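Local coordinates for PAN2-PAN3 deadenylation complex catalytic subunit pan2 (Neurospora crassa, PDB 4CZW), which probably shortens the poly(A) tails of messenger RNA as the exonuclease subunit of the Pan2-Pan3 deadenylation complex, at residues Leu54-Tyr59 with Ala344-Gly349; Tyr323-Thr328 with Val388-Gln393. One frame throughout, in Å; residues are numbered along the deposited sequence.

Contact 1. Residues Leu54-Tyr59 with Ala344-Gly349; sequences LQVMHY and ATVNVG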
loop_
_atom_site.group_PDB
_atom_site.type_symbol
_atom_site.label_atom_id
_atom_site.label_comp_id
_atom_site.label_asym_id
_atom_site.label_seq_id
_atom_site.Cartn_x
_atom_site.Cartn_y
_atom_site.Cartn_z
ATOM N N LEU A 54 4.967 4.362 0.942
ATOM C CA LEU A 54 4.049 3.268 1.241
ATOM C C LEU A 54 4.537 2.443 2.427
ATOM O O LEU A 54 3.740 1.998 3.253
ATOM C CB LEU A 54 3.867 2.372 0.013
ATOM C CG LEU A 54 3.162 2.998 -1.192
ATOM C CD1 LEU A 54 3.143 2.035 -2.367
ATOM C CD2 LEU A 54 1.749 3.426 -0.825
ATOM N N GLN A 55 5.850 2.244 2.506
ATOM C CA GLN A 55 6.449 1.498 3.607
ATOM C C GLN A 55 6.259 2.230 4.929
ATOM O O GLN A 55 5.815 1.645 5.916
ATOM C CB GLN A 55 7.942 1.264 3.355
ATOM C CG GLN A 55 8.254 0.348 2.180
ATOM C CD GLN A 55 8.054 -1.121 2.502
ATOM O OE1 GLN A 55 7.554 -1.475 3.569
ATOM N NE2 GLN A 55 8.452 -1.987 1.576
ATOM N N VAL A 56 6.600 3.515 4.935
ATOM C CA VAL A 56 6.500 4.341 6.132
ATOM C C VAL A 56 5.061 4.408 6.644
ATOM O O VAL A 56 4.816 4.316 7.847
ATOM C CB VAL A 56 7.020 5.770 5.867
ATOM C CG1 VAL A 56 6.777 6.658 7.066
ATOM C CG2 VAL A 56 8.501 5.738 5.526
HETATM N N MSE A 57 4.114 4.551 5.724
HETATM C CA MSE A 57 2.700 4.597 6.081
HETATM C C MSE A 57 2.206 3.254 6.613
HETATM O O MSE A 57 1.371 3.206 7.515
HETATM C CB MSE A 57 1.855 5.018 4.879
HETATM C CG MSE A 57 2.074 6.451 4.424
HETATM SE SE MSE A 57 0.937 6.920 2.913
HETATM C CE MSE A 57 -0.801 6.671 3.759
ATOM N N HIS A 58 2.726 2.167 6.048
ATOM C CA HIS A 58 2.294 0.822 6.418
ATOM C C HIS A 58 2.630 0.484 7.866
ATOM O O HIS A 58 1.852 -0.177 8.554
ATOM C CB HIS A 58 2.924 -0.219 5.491
ATOM C CG HIS A 58 2.684 -1.632 5.923
ATOM N ND1 HIS A 58 3.666 -2.416 6.487
ATOM C CD2 HIS A 58 1.567 -2.399 5.887
ATOM C CE1 HIS A 58 3.169 -3.607 6.773
ATOM N NE2 HIS A 58 1.896 -3.621 6.418
ATOM N N TYR A 59 3.793 0.935 8.323
ATOM C CA TYR A 59 4.219 0.668 9.691
ATOM C C TYR A 59 3.789 1.790 10.626
ATOM O O TYR A 59 4.313 1.933 11.730
ATOM C CB TYR A 59 5.733 0.460 9.747
ATOM C CG TYR A 59 6.177 -0.806 9.047
ATOM C CD1 TYR A 59 6.113 -2.035 9.691
ATOM C CD2 TYR A 59 6.645 -0.774 7.742
ATOM C CE1 TYR A 59 6.510 -3.196 9.056
ATOM C CE2 TYR A 59 7.045 -1.931 7.098
ATOM C CZ TYR A 59 6.976 -3.138 7.760
ATOM O OH TYR A 59 7.372 -4.292 7.124
ATOM N N ALA A 344 13.513 4.036 2.502
ATOM C CA ALA A 344 12.748 4.246 3.723
ATOM C C ALA A 344 13.430 3.609 4.927
ATOM O O ALA A 344 13.718 2.412 4.929
ATOM C CB ALA A 344 11.338 3.698 3.563
ATOM N N THR A 345 13.695 4.421 5.944
ATOM C CA THR A 345 14.231 3.927 7.204
ATOM C C THR A 345 13.128 3.947 8.253
ATOM O O THR A 345 12.726 5.011 8.723
ATOM C CB THR A 345 15.430 4.761 7.686
ATOM O OG1 THR A 345 15.044 6.137 7.795
ATOM C CG2 THR A 345 16.586 4.642 6.705
ATOM N N VAL A 346 12.636 2.765 8.612
ATOM C CA VAL A 346 11.453 2.649 9.458
ATOM C C VAL A 346 11.694 1.780 10.691
ATOM O O VAL A 346 12.335 0.733 10.610
ATOM C CB VAL A 346 10.265 2.062 8.660
ATOM C CG1 VAL A 346 9.028 1.940 9.535
ATOM C CG2 VAL A 346 9.972 2.913 7.434
ATOM N N ASN A 347 11.182 2.229 11.835
ATOM C CA ASN A 347 11.156 1.409 13.039
ATOM C C ASN A 347 9.913 0.523 13.028
ATOM O O ASN A 347 8.818 0.974 13.360
ATOM C CB ASN A 347 11.181 2.288 14.292
ATOM C CG ASN A 347 11.501 1.506 15.556
ATOM O OD1 ASN A 347 11.125 0.342 15.698
ATOM N ND2 ASN A 347 12.202 2.148 16.482
ATOM N N VAL A 348 10.090 -0.740 12.648
ATOM C CA VAL A 348 8.965 -1.658 12.493
ATOM C C VAL A 348 8.401 -2.128 13.832
ATOM O O VAL A 348 7.447 -2.906 13.871
ATOM C CB VAL A 348 9.364 -2.898 11.668
ATOM C CG1 VAL A 348 9.854 -2.480 10.291
ATOM C CG2 VAL A 348 10.425 -3.706 12.399
ATOM N N GLY A 349 8.989 -1.655 14.925
ATOM C CA GLY A 349 8.552 -2.042 16.253
ATOM C C GLY A 349 7.269 -1.360 16.686
ATOM O O GLY A 349 6.575 -1.842 17.582
#
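Tyr59, the first residue past helix 51-58, turns its side chain across strand 339-347, over Val346 and alongside Val348. At the root, Tyr59 CB sits 3.6 Å from Val346 CG1, and CG and CD2 still feel that methyl. Further out Val348 takes over: CD1 and CE1 run beside its CB and CG1, and CG1 stands over one face of the ring, 3.8 Å from its centroid and 18° off the normal. The opposite face carries His58 ND1 over its centre, while Gln55 OE1 lies at the edge in plane. With CG beside the backbone N (chi1 -68°), the ring fits between Val348 and the His58 imidazole. An alanine here would keep the CB contact but is likely to leave a gap between Val348 and His58, and Phe364 would lose a ring neighbour. Val346 splits its branches: CG1 serves Tyr59 and CG2 meets Val56 CG2 at 3.7 Å. Two residues earlier on the strand, Ala344 CB also touches Val56 CG2, at 4.0 Å. The axes of helix 54-58 and strand 344-347 run nearly parallel, 9° apart. This is helix-on-sheet packing in the pseudo-UCH domain, where helix 51-58 probably corresponds to the helix carrying the catalytic cysteine at its N-terminal end in active ubiquitin-specific proteases.

Contact 2. Residues Tyr323-Thr328 with Val388-Gln393; sequences YSLVGT and VVVMFQ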
loop_
_atom_site.group_PDB
_atom_site.type_symbol
_atom_site.label_atom_id
_atom_site.label_comp_id
_atom_site.label_asym_id
_atom_site.label_seq_id
_atom_site.Cartn_x
_atom_site.Cartn_y
_atom_site.Cartn_z
ATOM N N TYR A 323 4.661 12.023 20.850
ATOM C CA TYR A 323 4.663 11.408 19.527
ATOM C C TYR A 323 5.890 10.522 19.343
ATOM O O TYR A 323 6.981 10.853 19.806
ATOM C CB TYR A 323 4.617 12.479 18.434
ATOM C CG TYR A 323 3.254 13.107 18.240
ATOM C CD1 TYR A 323 2.790 14.092 19.102
ATOM C CD2 TYR A 323 2.435 12.718 17.188
ATOM C CE1 TYR A 323 1.545 14.668 18.925
ATOM C CE2 TYR A 323 1.190 13.288 17.002
ATOM C CZ TYR A 323 0.751 14.262 17.874
ATOM O OH TYR A 323 -0.489 14.830 17.692
ATOM N N SER A 324 5.703 9.392 18.670
ATOM C CA SER A 324 6.807 8.488 18.378
ATOM C C SER A 324 7.174 8.553 16.902
ATOM O O SER A 324 6.302 8.637 16.039
ATOM C CB SER A 324 6.453 7.052 18.773
ATOM O OG SER A 324 6.281 6.938 20.175
ATOM N N LEU A 325 8.472 8.524 16.619
ATOM C CA LEU A 325 8.948 8.538 15.243
ATOM C C LEU A 325 8.773 7.167 14.601
ATOM O O LEU A 325 9.371 6.185 15.041
ATOM C CB LEU A 325 10.415 8.964 15.186
ATOM C CG LEU A 325 11.075 8.936 13.807
ATOM C CD1 LEU A 325 10.378 9.896 12.856
ATOM C CD2 LEU A 325 12.554 9.263 13.919
ATOM N N VAL A 326 7.945 7.107 13.563
ATOM C CA VAL A 326 7.694 5.854 12.862
ATOM C C VAL A 326 8.797 5.560 11.853
ATOM O O VAL A 326 9.407 4.491 11.881
ATOM C CB VAL A 326 6.338 5.874 12.133
ATOM C CG1 VAL A 326 6.163 4.613 11.305
ATOM C CG2 VAL A 326 5.203 6.024 13.132
ATOM N N GLY A 327 9.052 6.513 10.964
ATOM C CA GLY A 327 10.064 6.335 9.939
ATOM C C GLY A 327 10.370 7.602 9.165
ATOM O O GLY A 327 9.889 8.683 9.505
ATOM N N THR A 328 11.173 7.462 8.114
ATOM C CA THR A 328 11.597 8.606 7.317
ATOM C C THR A 328 11.782 8.242 5.846
ATOM O O THR A 328 12.476 7.279 5.519
ATOM C CB THR A 328 12.919 9.197 7.847
ATOM O OG1 THR A 328 12.762 9.585 9.218
ATOM C CG2 THR A 328 13.333 10.409 7.027
ATOM N N VAL A 388 13.257 13.570 3.542
ATOM C CA VAL A 388 12.261 14.306 2.775
ATOM C C VAL A 388 10.937 14.373 3.528
ATOM O O VAL A 388 10.382 15.452 3.734
ATOM C CB VAL A 388 12.028 13.667 1.394
ATOM C CG1 VAL A 388 10.968 14.437 0.625
ATOM C CG2 VAL A 388 13.328 13.619 0.611
ATOM N N VAL A 389 10.436 13.211 3.935
ATOM C CA VAL A 389 9.202 13.137 4.707
ATOM C C VAL A 389 9.451 12.440 6.042
ATOM O O VAL A 389 10.043 11.361 6.088
ATOM C CB VAL A 389 8.093 12.389 3.940
ATOM C CG1 VAL A 389 6.794 12.408 4.733
ATOM C CG2 VAL A 389 7.888 13.004 2.565
ATOM N N VAL A 390 9.003 13.067 7.125
ATOM C CA VAL A 390 9.164 12.505 8.461
ATOM C C VAL A 390 7.799 12.184 9.063
ATOM O O VAL A 390 6.898 13.022 9.053
ATOM C CB VAL A 390 9.929 13.468 9.387
ATOM C CG1 VAL A 390 10.050 12.884 10.781
ATOM C CG2 VAL A 390 11.304 13.768 8.813
HETATM N N MSE A 391 7.649 10.971 9.588
HETATM C CA MSE A 391 6.353 10.508 10.071
HETATM C C MSE A 391 6.323 10.268 11.578
HETATM O O MSE A 391 7.057 9.431 12.102
HETATM C CB MSE A 391 5.953 9.221 9.348
HETATM C CG MSE A 391 4.532 8.761 9.626
HETATM SE SE MSE A 391 3.196 9.835 8.695
HETATM C CE MSE A 391 3.659 9.377 6.856
ATOM N N PHE A 392 5.460 11.011 12.266
ATOM C CA PHE A 392 5.217 10.797 13.687
ATOM C C PHE A 392 3.785 10.331 13.918
ATOM O O PHE A 392 2.881 10.673 13.155
ATOM C CB PHE A 392 5.471 12.077 14.489
ATOM C CG PHE A 392 6.923 12.393 14.699
ATOM C CD1 PHE A 392 7.615 11.857 15.774
ATOM C CD2 PHE A 392 7.593 13.240 13.834
ATOM C CE1 PHE A 392 8.950 12.153 15.975
ATOM C CE2 PHE A 392 8.928 13.541 14.031
ATOM C CZ PHE A 392 9.607 12.995 15.101
ATOM N N GLN A 393 3.584 9.544 14.968
ATOM C CA GLN A 393 2.240 9.218 15.424
ATOM C C GLN A 393 2.225 9.240 16.946
ATOM O O GLN A 393 3.273 9.127 17.582
ATOM C CB GLN A 393 1.780 7.855 14.898
ATOM C CG GLN A 393 2.223 6.669 15.739
ATOM C CD GLN A 393 1.349 5.448 15.524
ATOM O OE1 GLN A 393 0.509 5.422 14.624
ATOM N NE2 GLN A 393 1.538 4.431 16.356
#
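Ser324 and Gln393 form a doubly bonded antiparallel pair: Ser324 N gives to Gln393 O at 2.7 Å, nearly in line with the carbonyl, and Gln393 N returns to Ser324 O at 3.1 Å. Two residues on, Val326 N reaches Met391 O at 2.9 Å, but the return bond from Met391 N goes to Gly327 O and is longer. The first strand thus spends one residue more than its partner between the Leu325-Phe392 and Thr328-Val390 pairs; Val326, with helical phi/psi of -82/-54°, takes up the excess. Strands 321-334 and 385-394 are neighbours in the large sheet of the USP-like domain, and a classic beta bulge lies at the far end, where Val388 and Val389 both face Val329.

Beyond the backbone, Leu325 and Phe392 share one face of the sheet. Leu325 swings CG opposite its backbone N (chi1 176°), which carries CD1 over the phenyl face, 4.1 Å from the centroid, and within 3.7 Å of Val390 CG1. Leu325 CB meets Phe392 CE1, while Leu267 and Ile292 also pack against the Phe392 side chain. On the face bearing Gln393, Val326 CG2 touches Gln393 CG at 4.0 Å. The Gln393 amide continues to Asn398, which also bonds Ser324 OG. Tyr323 sets its ring beside the Gln393 carbonyl carbon and sends OH to Pro264 O.

Contact 1 and contact 2 lie about 9 Å apart, centre to centre, in the USP-like domain and away from both zinc sites. Strands 321-334 and 339-347 follow each other in the chain and pair in the same sheet; over residues 326-328 strand 321-334 is flanked by 385-394 and by 339-347, while its earlier part also pairs with strand 291-297. Asn347 N to Val326 O (2.9 Å) and Thr328 N to Thr345 O (3.0 Å) are probable hydrogen bonds joining the two contacts. Along the chain their segments alternate: 54-59, 323-328, 344-349, 388-393. Early helix and late strands thus meet in one buried core, fitting the scaffold role assigned to this pseudo-UCH domain.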